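Local coordinates for protein beta-xylanase (Caldicellulosiruptor kristjanssonii, PDB 7NWN) that is a calcium-binding family 9 carbohydrate-binding module of a hyperthermostable xylanase-glucuronoyl esterase, and probably anchors the enzyme to plant polysaccharides, at residues A[183-187]-A[188-192]. Sequence-based numbering, arbitrary orientation.
Sequences MFDNT and GNAWQ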
ATOM      1  N   MET A 183       6.697  -4.270  -5.798  1.00 37.40           N
ATOM      2  CA  MET A 183       6.440  -3.365  -6.913  1.00 39.56           C
ATOM      3  C   MET A 183       7.802  -2.907  -7.478  1.00 37.02           C
ATOM      4  O   MET A 183       8.022  -3.025  -8.677  1.00 40.57           O
ATOM      5  CB  MET A 183       5.579  -2.146  -6.492  1.00 32.28           C
ATOM      6  CG  MET A 183       5.249  -1.193  -7.662  1.00 32.84           C
ATOM      7  SD  MET A 183       4.286  -2.013  -8.911  1.00 43.18           S
ATOM      8  CE  MET A 183       4.953  -1.234 -10.375  1.00 43.03           C
ATOM      9  N   PHE A 184       8.689  -2.437  -6.595  1.00 38.04           N
ATOM     10  CA  PHE A 184       9.878  -1.665  -6.946  1.00 41.82           C
ATOM     11  C   PHE A 184      11.203  -2.316  -6.499  1.00 48.24           C
ATOM     12  O   PHE A 184      12.148  -2.311  -7.261  1.00 45.24           O
ATOM     13  CB  PHE A 184       9.780  -0.256  -6.358  1.00 39.75           C
ATOM     14  CG  PHE A 184       8.733   0.601  -7.018  1.00 42.03           C
ATOM     15  CD1 PHE A 184       8.752   0.826  -8.398  1.00 44.09           C
ATOM     16  CD2 PHE A 184       7.707   1.174  -6.263  1.00 40.68           C
ATOM     17  CE1 PHE A 184       7.789   1.627  -9.014  1.00 42.47           C
ATOM     18  CE2 PHE A 184       6.771   1.999  -6.882  1.00 41.51           C
ATOM     19  CZ  PHE A 184       6.793   2.206  -8.253  1.00 39.47           C
ATOM     20  N   ASP A 185      11.314  -2.838  -5.271  1.00 41.10           N
ATOM     21  CA  ASP A 185      12.589  -3.350  -4.785  1.00 44.59           C
ATOM     22  C   ASP A 185      12.745  -4.850  -5.075  1.00 47.35           C
ATOM     23  O   ASP A 185      11.923  -5.670  -4.661  1.00 44.12           O
ATOM     24  CB  ASP A 185      12.722  -3.097  -3.284  1.00 40.38           C
ATOM     25  CG  ASP A 185      13.966  -3.742  -2.680  1.00 44.27           C
ATOM     26  OD1 ASP A 185      15.049  -3.704  -3.373  1.00 44.73           O
ATOM     27  OD2 ASP A 185      13.872  -4.220  -1.508  1.00 45.57           O
ATOM     28  N   ASN A 186      13.836  -5.226  -5.760  1.00 47.20           N
ATOM     29  CA  ASN A 186      14.108  -6.643  -5.992  1.00 51.51           C
ATOM     30  C   ASN A 186      15.199  -7.198  -5.067  1.00 48.04           C
ATOM     31  O   ASN A 186      15.640  -8.304  -5.308  1.00 49.65           O
ATOM     32  CB  ASN A 186      14.416  -6.971  -7.460  1.00 48.21           C
ATOM     33  CG  ASN A 186      15.671  -6.295  -8.003  1.00 50.56           C
ATOM     34  OD1 ASN A 186      16.417  -5.621  -7.298  1.00 48.58           O
ATOM     35  ND2 ASN A 186      15.902  -6.458  -9.286  1.00 58.73           N
ATOM     36  N   THR A 187      15.598  -6.482  -4.007  1.00 45.94           N
ATOM     37  CA  THR A 187      16.788  -6.869  -3.263  1.00 45.02           C
ATOM     38  C   THR A 187      16.464  -7.345  -1.856  1.00 47.24           C
ATOM     39  O   THR A 187      17.389  -7.660  -1.111  1.00 53.58           O
ATOM     40  CB  THR A 187      17.809  -5.726  -3.114  1.00 41.78           C
ATOM     41  OG1 THR A 187      17.331  -4.776  -2.163  1.00 45.31           O
ATOM     42  CG2 THR A 187      18.183  -5.040  -4.414  1.00 46.65           C
ATOM     43  N   GLY A 188      15.188  -7.317  -1.451  1.00 46.52           N
ATOM     44  CA  GLY A 188      14.814  -7.780  -0.117  1.00 39.06           C
ATOM     45  C   GLY A 188      15.125  -6.763   0.971  1.00 43.66           C
ATOM     46  O   GLY A 188      15.089  -7.105   2.151  1.00 43.79           O
ATOM     47  N   ASN A 189      15.354  -5.485   0.598  1.00 39.63           N
ATOM     48  CA  ASN A 189      15.948  -4.598   1.593  1.00 47.62           C
ATOM     49  C   ASN A 189      15.147  -3.341   1.927  1.00 49.13           C
ATOM     50  O   ASN A 189      15.581  -2.580   2.802  1.00 47.24           O
ATOM     51  CB  ASN A 189      17.402  -4.279   1.258  1.00 53.38           C
ATOM     52  CG  ASN A 189      18.351  -5.213   1.977  1.00 63.74           C
ATOM     53  OD1 ASN A 189      18.159  -5.526   3.164  1.00 58.25           O
ATOM     54  ND2 ASN A 189      19.345  -5.677   1.243  1.00 65.49           N
ATOM     55  N   ALA A 190      13.984  -3.156   1.271  1.00 43.34           N
ATOM     56  CA  ALA A 190      13.091  -2.028   1.527  1.00 40.94           C
ATOM     57  C   ALA A 190      12.796  -1.887   3.003  1.00 38.45           C
ATOM     58  O   ALA A 190      12.541  -0.770   3.478  1.00 38.72           O
ATOM     59  CB  ALA A 190      11.791  -2.137   0.737  1.00 43.04           C
ATOM     60  N   TRP A 191      12.805  -3.009   3.732  1.00 37.25           N
ATOM     61  CA  TRP A 191      12.539  -2.884   5.162  1.00 38.81           C
ATOM     62  C   TRP A 191      13.631  -2.126   5.925  1.00 35.41           C
ATOM     63  O   TRP A 191      13.414  -1.767   7.093  1.00 35.45           O
ATOM     64  CB  TRP A 191      12.275  -4.249   5.794  1.00 42.41           C
ATOM     65  CG  TRP A 191      13.481  -5.134   5.867  1.00 46.23           C
ATOM     66  CD1 TRP A 191      14.021  -5.894   4.867  1.00 41.55           C
ATOM     67  CD2 TRP A 191      14.310  -5.336   7.033  1.00 41.93           C
ATOM     68  NE1 TRP A 191      15.134  -6.544   5.332  1.00 45.04           N
ATOM     69  CE2 TRP A 191      15.320  -6.255   6.662  1.00 48.15           C
ATOM     70  CE3 TRP A 191      14.285  -4.853   8.347  1.00 47.09           C
ATOM     71  CZ2 TRP A 191      16.298  -6.687   7.568  1.00 50.52           C
ATOM     72  CZ3 TRP A 191      15.247  -5.280   9.242  1.00 52.57           C
ATOM     73  CH2 TRP A 191      16.249  -6.175   8.852  1.00 44.28           C
ATOM     74  N   GLN A 192      14.790  -1.915   5.269  1.00 44.32           N
ATOM     75  CA  GLN A 192      15.990  -1.387   5.935  1.00 50.83           C
ATOM     76  C   GLN A 192      16.457  -0.100   5.265  1.00 44.11           C
ATOM     77  O   GLN A 192      17.113   0.697   5.906  1.00 46.89           O
ATOM     78  CB  GLN A 192      17.193  -2.339   5.803  1.00 46.11           C
ATOM     79  CG  GLN A 192      17.167  -3.472   6.794  1.00 60.46           C
ATOM     80  CD  GLN A 192      18.465  -4.237   6.862  1.00 52.32           C
ATOM     81  OE1 GLN A 192      19.147  -4.160   7.866  1.00 56.20           O
ATOM     82  NE2 GLN A 192      18.832  -4.933   5.802  1.00 48.60           N
TER
HETATM   83  O   HOH W   1      12.719  -7.619  -3.006  1.00 42.76           O
HETATM   84  O   HOH W   2      19.836  -3.646  -0.683  1.00 49.27           O
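Two consecutive backbone amides converge on one carboxylate oxygen, Asp185 OD2. Asn189 N lies 2.9 Å from Asp185 OD2 and uses the syn lone pair of that oxygen, with an N-H...O angle of 149°. Ala190 N, at 3.0 Å from Asp185 OD2, arrives instead from above the carboxylate plane, 43° out of it. The other oxygen serves the near side of the turn: Thr187 OG1 donates to Asp185 OD1 over 2.8 Å, again on the syn side, and Thr187 N adds a weak bond to it. The carboxylate of this buried residue reaches into the bend because chi1 (174°) swings CG away from the backbone N, and both oxygens are engaged there. Were it replaced by an alanine's methyl, the amides of Asn189 and Ala190 would probably lose their shared acceptor, and the Thr187 hydroxyl the carboxylate that fixes its direction.

Two waters bridge across the turn. One accepts from Gly188 N at 2.9 Å and lies 2.7 Å from Asp185 O; the second donates to Thr187 OG1 and accepts from Asn189 ND2, linking the two side chains. Gly188 has a positive phi, and a CB there would clash with Thr187 O. Glu165 of strand 161-171 accepts from the amides of Phe184 and Asp185, tying the loop to the sheet. The weak bond from Thr187 N to Asp185 OD1 closes an Asx turn, while OD2 binds the amides of Asn189 and Ala190, in the loop joining strands 177-182 and 198-202 of this beta-sandwich module.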